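Local coordinates for uncharacterized protein (Bacteroides ovatus, PDB 4ORL) that is of unknown function, a DUF4783 family member of the NTF2 clan that folds as helices packed on a curved mixed beta sheet, at residues A[78-82]-A[83-87]; A[46-49]-A[50-53]. All blocks are in the same frame, centred on the assembly; numbering follows the deposited sequence.

In the fold
Contact 2 comes first along the chain, as two turns near the C-terminal end of helix 41-54; contact 1 follows as the turn end of the beta hairpin formed by strands 71-80 and 83-94. Their centres lie about 13 Å apart, and both belong to the DUF4783 domain. The two meet directly: Leu78 CD2 approaches Phe51 CE2 to 3.6 Å and Phe52 CE1 to 4.2 Å, while the rings of Phe51 and Phe85 meet edge-to-face. Helix 41-54 is thereby packed against one face of the six-stranded mixed sheet, an arrangement consistent with the helix-on-sheet architecture of the NTF2 clan.

Contact 1: residues A[78-82]-A[83-87]; sequences LATTN and GNFRV
Leu78 and Phe85 form an antiparallel hydrogen-bonded pair with CA atoms 5.1 Å apart, and the short strand segments run at 155° to each other. This is the end of a beta hairpin, turned by a type I beta turn from Thr80 to Gly83. Leu78 N donates almost straight to Phe85 O, at 2.8 Å with an N-H...O angle of 172°, and Phe85 N returns the bond to Leu78 O. Gly83 N closes the turn on Thr80 O, whereas the reverse bond from Thr80 N to Gly83 O is weak. Gly83 has a positive phi, at which a CB would press against Asn82 O. Thr80 contributes the main polar side-chain grip: with OG1 between its own N and carbonyl carbon (chi1 82°), the hydroxyl donates in the carbonyl plane, on a lone pair of Gly83 O, at 2.7 Å. The same OG1 accepts from Asn82 N, making an ST turn. A valine here would probably leave Asn82 N without this acceptor and leave Gly83 O, within this hairpin end, with the weak bond from Thr80 N alone. Thr80 OG1 also lies at the edge of the Phe85 ring, 3.6 Å from CE1, with the two side chains crossing at about a right angle. On the same face, Leu78 CB packs against Val87 CG2, and Lys107 makes a cation-pi contact with Phe85. The other face carries Ala79 and Asn84, where, in one of two modelled conformers, Asn84 OD1 comes within 3.5 Å of Ala79 CA and is hydrogen-bonded to a water 2.7 Å away.

Contact 2: residues A[46-49]-A[50-53]; sequences AAMQ and EFFT
Glu50 N donates to Ala46 O at 3.0 Å, the first of four successive backbone bonds from residue i+4 to residue i, the last of them weak, that mark this piece as alpha helix. Beside that bond, Glu50 CB rests close to Ala47 O. Phe51 N bonds Ala47 O in the same manner, and the Phe51 ring has CD2 4.2 Å from the terminal methyl CE of Met48, a selenomethionine. Phe52 N donates to Met48 O at 2.9 Å. The Phe52 ring also receives the Met48 methyl over one face: CE lies 4.0 Å from the ring centroid, 29° off its normal, the geometry of a CH-pi contact, with CZ the nearest ring atom at 3.5 Å. Bends at chi2 and chi3 of Met48 (-59° and -52°) carry its chain forward along the helix, toward its C-terminal end, and bring the methyl over this ring. At Thr53 the backbone bond to Gln49 O is weak, but Thr53 OG1 donates to that same oxygen at 2.7 Å, so one carbonyl receives two donors. Gln49 OE1 is hydrogen-bonded to Ser17 OG, in helix 17-21. On the sheet side, Met48 touches Phe32 of strand 28-32 and, together with Phe51, Ile105 of strand 97-108, while Ala47 packs on Leu30.

Contact 1: residues A[78-82]-A[83-87]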
loop_
_atom_site.group_PDB
_atom_site.type_symbol
_atom_site.label_atom_id
_atom_site.label_comp_id
_atom_site.label_asym_id
_atom_site.label_seq_id
_atom_site.Cartn_x
_atom_site.Cartn_y
_atom_site.Cartn_z
ATOM N N LEU A 78 -1.867 -9.259 -3.593
ATOM C CA LEU A 78 -3.253 -8.934 -3.551
ATOM C C LEU A 78 -4.004 -9.788 -4.567
ATOM O O LEU A 78 -3.676 -9.730 -5.754
ATOM C CB LEU A 78 -3.394 -7.467 -3.904
ATOM C CG LEU A 78 -4.664 -6.769 -3.631
ATOM C CD1 LEU A 78 -4.889 -6.555 -2.131
ATOM C CD2 LEU A 78 -4.662 -5.442 -4.366
ATOM N N ALA A 79 -4.949 -10.598 -4.135
ATOM C CA ALA A 79 -5.797 -11.367 -5.006
ATOM C C ALA A 79 -7.063 -10.567 -5.297
ATOM O O ALA A 79 -7.720 -10.047 -4.371
ATOM C CB ALA A 79 -6.158 -12.689 -4.349
ATOM N N THR A 80 -7.394 -10.449 -6.582
ATOM C CA THR A 80 -8.549 -9.666 -7.039
ATOM C C THR A 80 -9.329 -10.386 -8.115
ATOM O O THR A 80 -8.860 -11.374 -8.685
ATOM C CB THR A 80 -8.114 -8.276 -7.600
ATOM O OG1 THR A 80 -7.678 -8.392 -8.959
ATOM C CG2 THR A 80 -7.009 -7.662 -6.770
ATOM N N THR A 81 -10.490 -9.823 -8.457
ATOM C CA THR A 81 -11.321 -10.338 -9.558
ATOM C C THR A 81 -10.568 -10.331 -10.891
ATOM O O THR A 81 -10.892 -11.126 -11.796
ATOM C CB THR A 81 -12.636 -9.526 -9.711
ATOM O OG1 THR A 81 -12.339 -8.135 -9.895
ATOM C CG2 THR A 81 -13.523 -9.699 -8.504
ATOM N N ASN A 82 -9.581 -9.431 -11.027
ATOM C CA ASN A 82 -8.795 -9.336 -12.248
ATOM C C ASN A 82 -7.412 -9.955 -12.169
ATOM O O ASN A 82 -6.610 -9.790 -13.082
ATOM C CB ASN A 82 -8.712 -7.881 -12.697
ATOM C CG ASN A 82 -10.072 -7.323 -13.081
ATOM O OD1 ASN A 82 -10.850 -7.991 -13.761
ATOM N ND2 ASN A 82 -10.377 -6.119 -12.623
ATOM N N GLY A 83 -7.170 -10.754 -11.139
ATOM C CA GLY A 83 -5.919 -11.473 -10.970
ATOM C C GLY A 83 -5.087 -10.924 -9.829
ATOM O O GLY A 83 -5.583 -10.129 -9.018
ATOM N N ASN A 84 -3.833 -11.369 -9.760
ATOM C CA ASN A 84 -2.938 -11.040 -8.651
ATOM C C ASN A 84 -2.094 -9.805 -8.957
ATOM O O ASN A 84 -1.651 -9.614 -10.106
ATOM C CB ASN A 84 -1.980 -12.213 -8.345
ATOM C CG ASN A 84 -2.632 -13.324 -7.539
ATOM O OD1 ASN A 84 -3.829 -13.284 -7.239
ATOM N ND2 ASN A 84 -1.826 -14.333 -7.173
ATOM N N PHE A 85 -1.849 -8.999 -7.934
ATOM C CA PHE A 85 -0.947 -7.868 -8.008
ATOM C C PHE A 85 0.049 -7.965 -6.876
ATOM O O PHE A 85 -0.346 -8.212 -5.737
ATOM C CB PHE A 85 -1.707 -6.551 -7.850
ATOM C CG PHE A 85 -2.662 -6.242 -8.951
ATOM C CD1 PHE A 85 -3.916 -6.785 -8.989
ATOM C CD2 PHE A 85 -2.291 -5.369 -9.986
ATOM C CE1 PHE A 85 -4.793 -6.470 -9.987
ATOM C CE2 PHE A 85 -3.166 -5.077 -10.982
ATOM C CZ PHE A 85 -4.420 -5.615 -10.979
ATOM N N ARG A 86 1.319 -7.671 -7.135
ATOM C CA ARG A 86 2.282 -7.528 -6.044
ATOM C C ARG A 86 2.235 -6.094 -5.550
ATOM O O ARG A 86 2.181 -5.129 -6.353
ATOM C CB ARG A 86 3.728 -7.929 -6.417
ATOM C CG ARG A 86 4.611 -8.157 -5.157
ATOM C CD ARG A 86 6.088 -8.379 -5.464
ATOM N NE ARG A 86 6.284 -9.482 -6.380
ATOM C CZ ARG A 86 6.486 -9.340 -7.686
ATOM N NH1 ARG A 86 6.543 -8.134 -8.220
ATOM N NH2 ARG A 86 6.625 -10.402 -8.446
ATOM N N VAL A 87 2.186 -5.953 -4.225
ATOM C CA VAL A 87 2.128 -4.648 -3.568
ATOM C C VAL A 87 3.386 -4.479 -2.760
ATOM O O VAL A 87 3.748 -5.371 -2.002
ATOM C CB VAL A 87 0.945 -4.592 -2.609
ATOM C CG1 VAL A 87 0.948 -3.293 -1.801
ATOM C CG2 VAL A 87 -0.364 -4.760 -3.368
HETATM O O HOH W 1 -6.450 -13.515 -7.973
#

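Contact 2: residues A[46-49]-A[50-53]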
loop_
_atom_site.group_PDB
_atom_site.type_symbol
_atom_site.label_atom_id
_atom_site.label_comp_id
_atom_site.label_asym_id
_atom_site.label_seq_id
_atom_site.Cartn_x
_atom_site.Cartn_y
_atom_site.Cartn_z
ATOM N N ALA A 46 -7.759 8.598 -3.154
ATOM C CA ALA A 46 -8.713 8.495 -4.257
ATOM C C ALA A 46 -8.229 7.528 -5.346
ATOM O O ALA A 46 -9.008 6.737 -5.875
ATOM C CB ALA A 46 -8.984 9.882 -4.857
ATOM N N ALA A 47 -6.930 7.567 -5.637
ATOM C CA ALA A 47 -6.330 6.654 -6.617
ATOM C C ALA A 47 -6.429 5.195 -6.143
ATOM O O ALA A 47 -6.743 4.300 -6.937
ATOM C CB ALA A 47 -4.879 7.033 -6.866
HETATM N N MSE A 48 -6.182 4.966 -4.860
HETATM C CA MSE A 48 -6.291 3.611 -4.289
HETATM C C MSE A 48 -7.728 3.178 -4.246
HETATM O O MSE A 48 -8.030 2.007 -4.471
HETATM C CB MSE A 48 -5.684 3.523 -2.897
HETATM C CG MSE A 48 -4.172 3.702 -2.917
HETATM SE SE MSE A 48 -3.243 2.376 -4.033
HETATM C CE MSE A 48 -4.042 0.785 -3.249
ATOM N N GLN A 49 -8.644 4.109 -4.008
ATOM C CA GLN A 49 -10.081 3.777 -4.005
ATOM C C GLN A 49 -10.538 3.291 -5.395
ATOM O O GLN A 49 -11.326 2.345 -5.506
ATOM C CB GLN A 49 -10.903 4.977 -3.533
ATOM C CG GLN A 49 -12.410 4.818 -3.644
ATOM C CD GLN A 49 -12.968 3.684 -2.814
ATOM O OE1 GLN A 49 -12.308 3.170 -1.908
ATOM N NE2 GLN A 49 -14.209 3.281 -3.121
ATOM N N GLU A 50 -10.049 3.958 -6.441
ATOM C CA GLU A 50 -10.321 3.561 -7.810
ATOM C C GLU A 50 -9.709 2.183 -8.102
ATOM O O GLU A 50 -10.371 1.301 -8.683
ATOM C CB GLU A 50 -9.773 4.635 -8.775
ATOM C CG GLU A 50 -9.680 4.232 -10.250
ATOM C CD GLU A 50 -10.960 3.695 -10.815
ATOM O OE1 GLU A 50 -12.035 3.919 -10.216
ATOM O OE2 GLU A 50 -10.896 3.039 -11.879
ATOM N N PHE A 51 -8.454 2.002 -7.709
ATOM C CA PHE A 51 -7.783 0.731 -7.907
ATOM C C PHE A 51 -8.557 -0.431 -7.244
ATOM O O PHE A 51 -8.750 -1.467 -7.861
ATOM C CB PHE A 51 -6.349 0.770 -7.382
ATOM C CG PHE A 51 -5.640 -0.532 -7.521
ATOM C CD1 PHE A 51 -5.074 -0.904 -8.741
ATOM C CD2 PHE A 51 -5.605 -1.435 -6.456
ATOM C CE1 PHE A 51 -4.470 -2.151 -8.882
ATOM C CE2 PHE A 51 -4.980 -2.669 -6.598
ATOM C CZ PHE A 51 -4.413 -3.014 -7.814
ATOM N N PHE A 52 -8.974 -0.235 -5.994
ATOM C CA PHE A 52 -9.719 -1.273 -5.239
ATOM C C PHE A 52 -11.152 -1.490 -5.770
ATOM O O PHE A 52 -11.758 -2.516 -5.502
ATOM C CB PHE A 52 -9.807 -0.906 -3.751
ATOM C CG PHE A 52 -8.501 -0.990 -2.998
ATOM C CD1 PHE A 52 -7.593 -2.032 -3.216
ATOM C CD2 PHE A 52 -8.267 -0.126 -1.935
ATOM C CE1 PHE A 52 -6.431 -2.123 -2.450
ATOM C CE2 PHE A 52 -7.136 -0.245 -1.151
ATOM C CZ PHE A 52 -6.222 -1.251 -1.408
ATOM N N THR A 53 -11.703 -0.519 -6.484
ATOM C CA THR A 53 -13.032 -0.684 -7.077
ATOM C C THR A 53 -12.941 -1.416 -8.413
ATOM O O THR A 53 -13.741 -2.310 -8.692
ATOM C CB THR A 53 -13.729 0.666 -7.257
ATOM O OG1 THR A 53 -13.816 1.313 -5.983
ATOM C CG2 THR A 53 -15.141 0.462 -7.820
#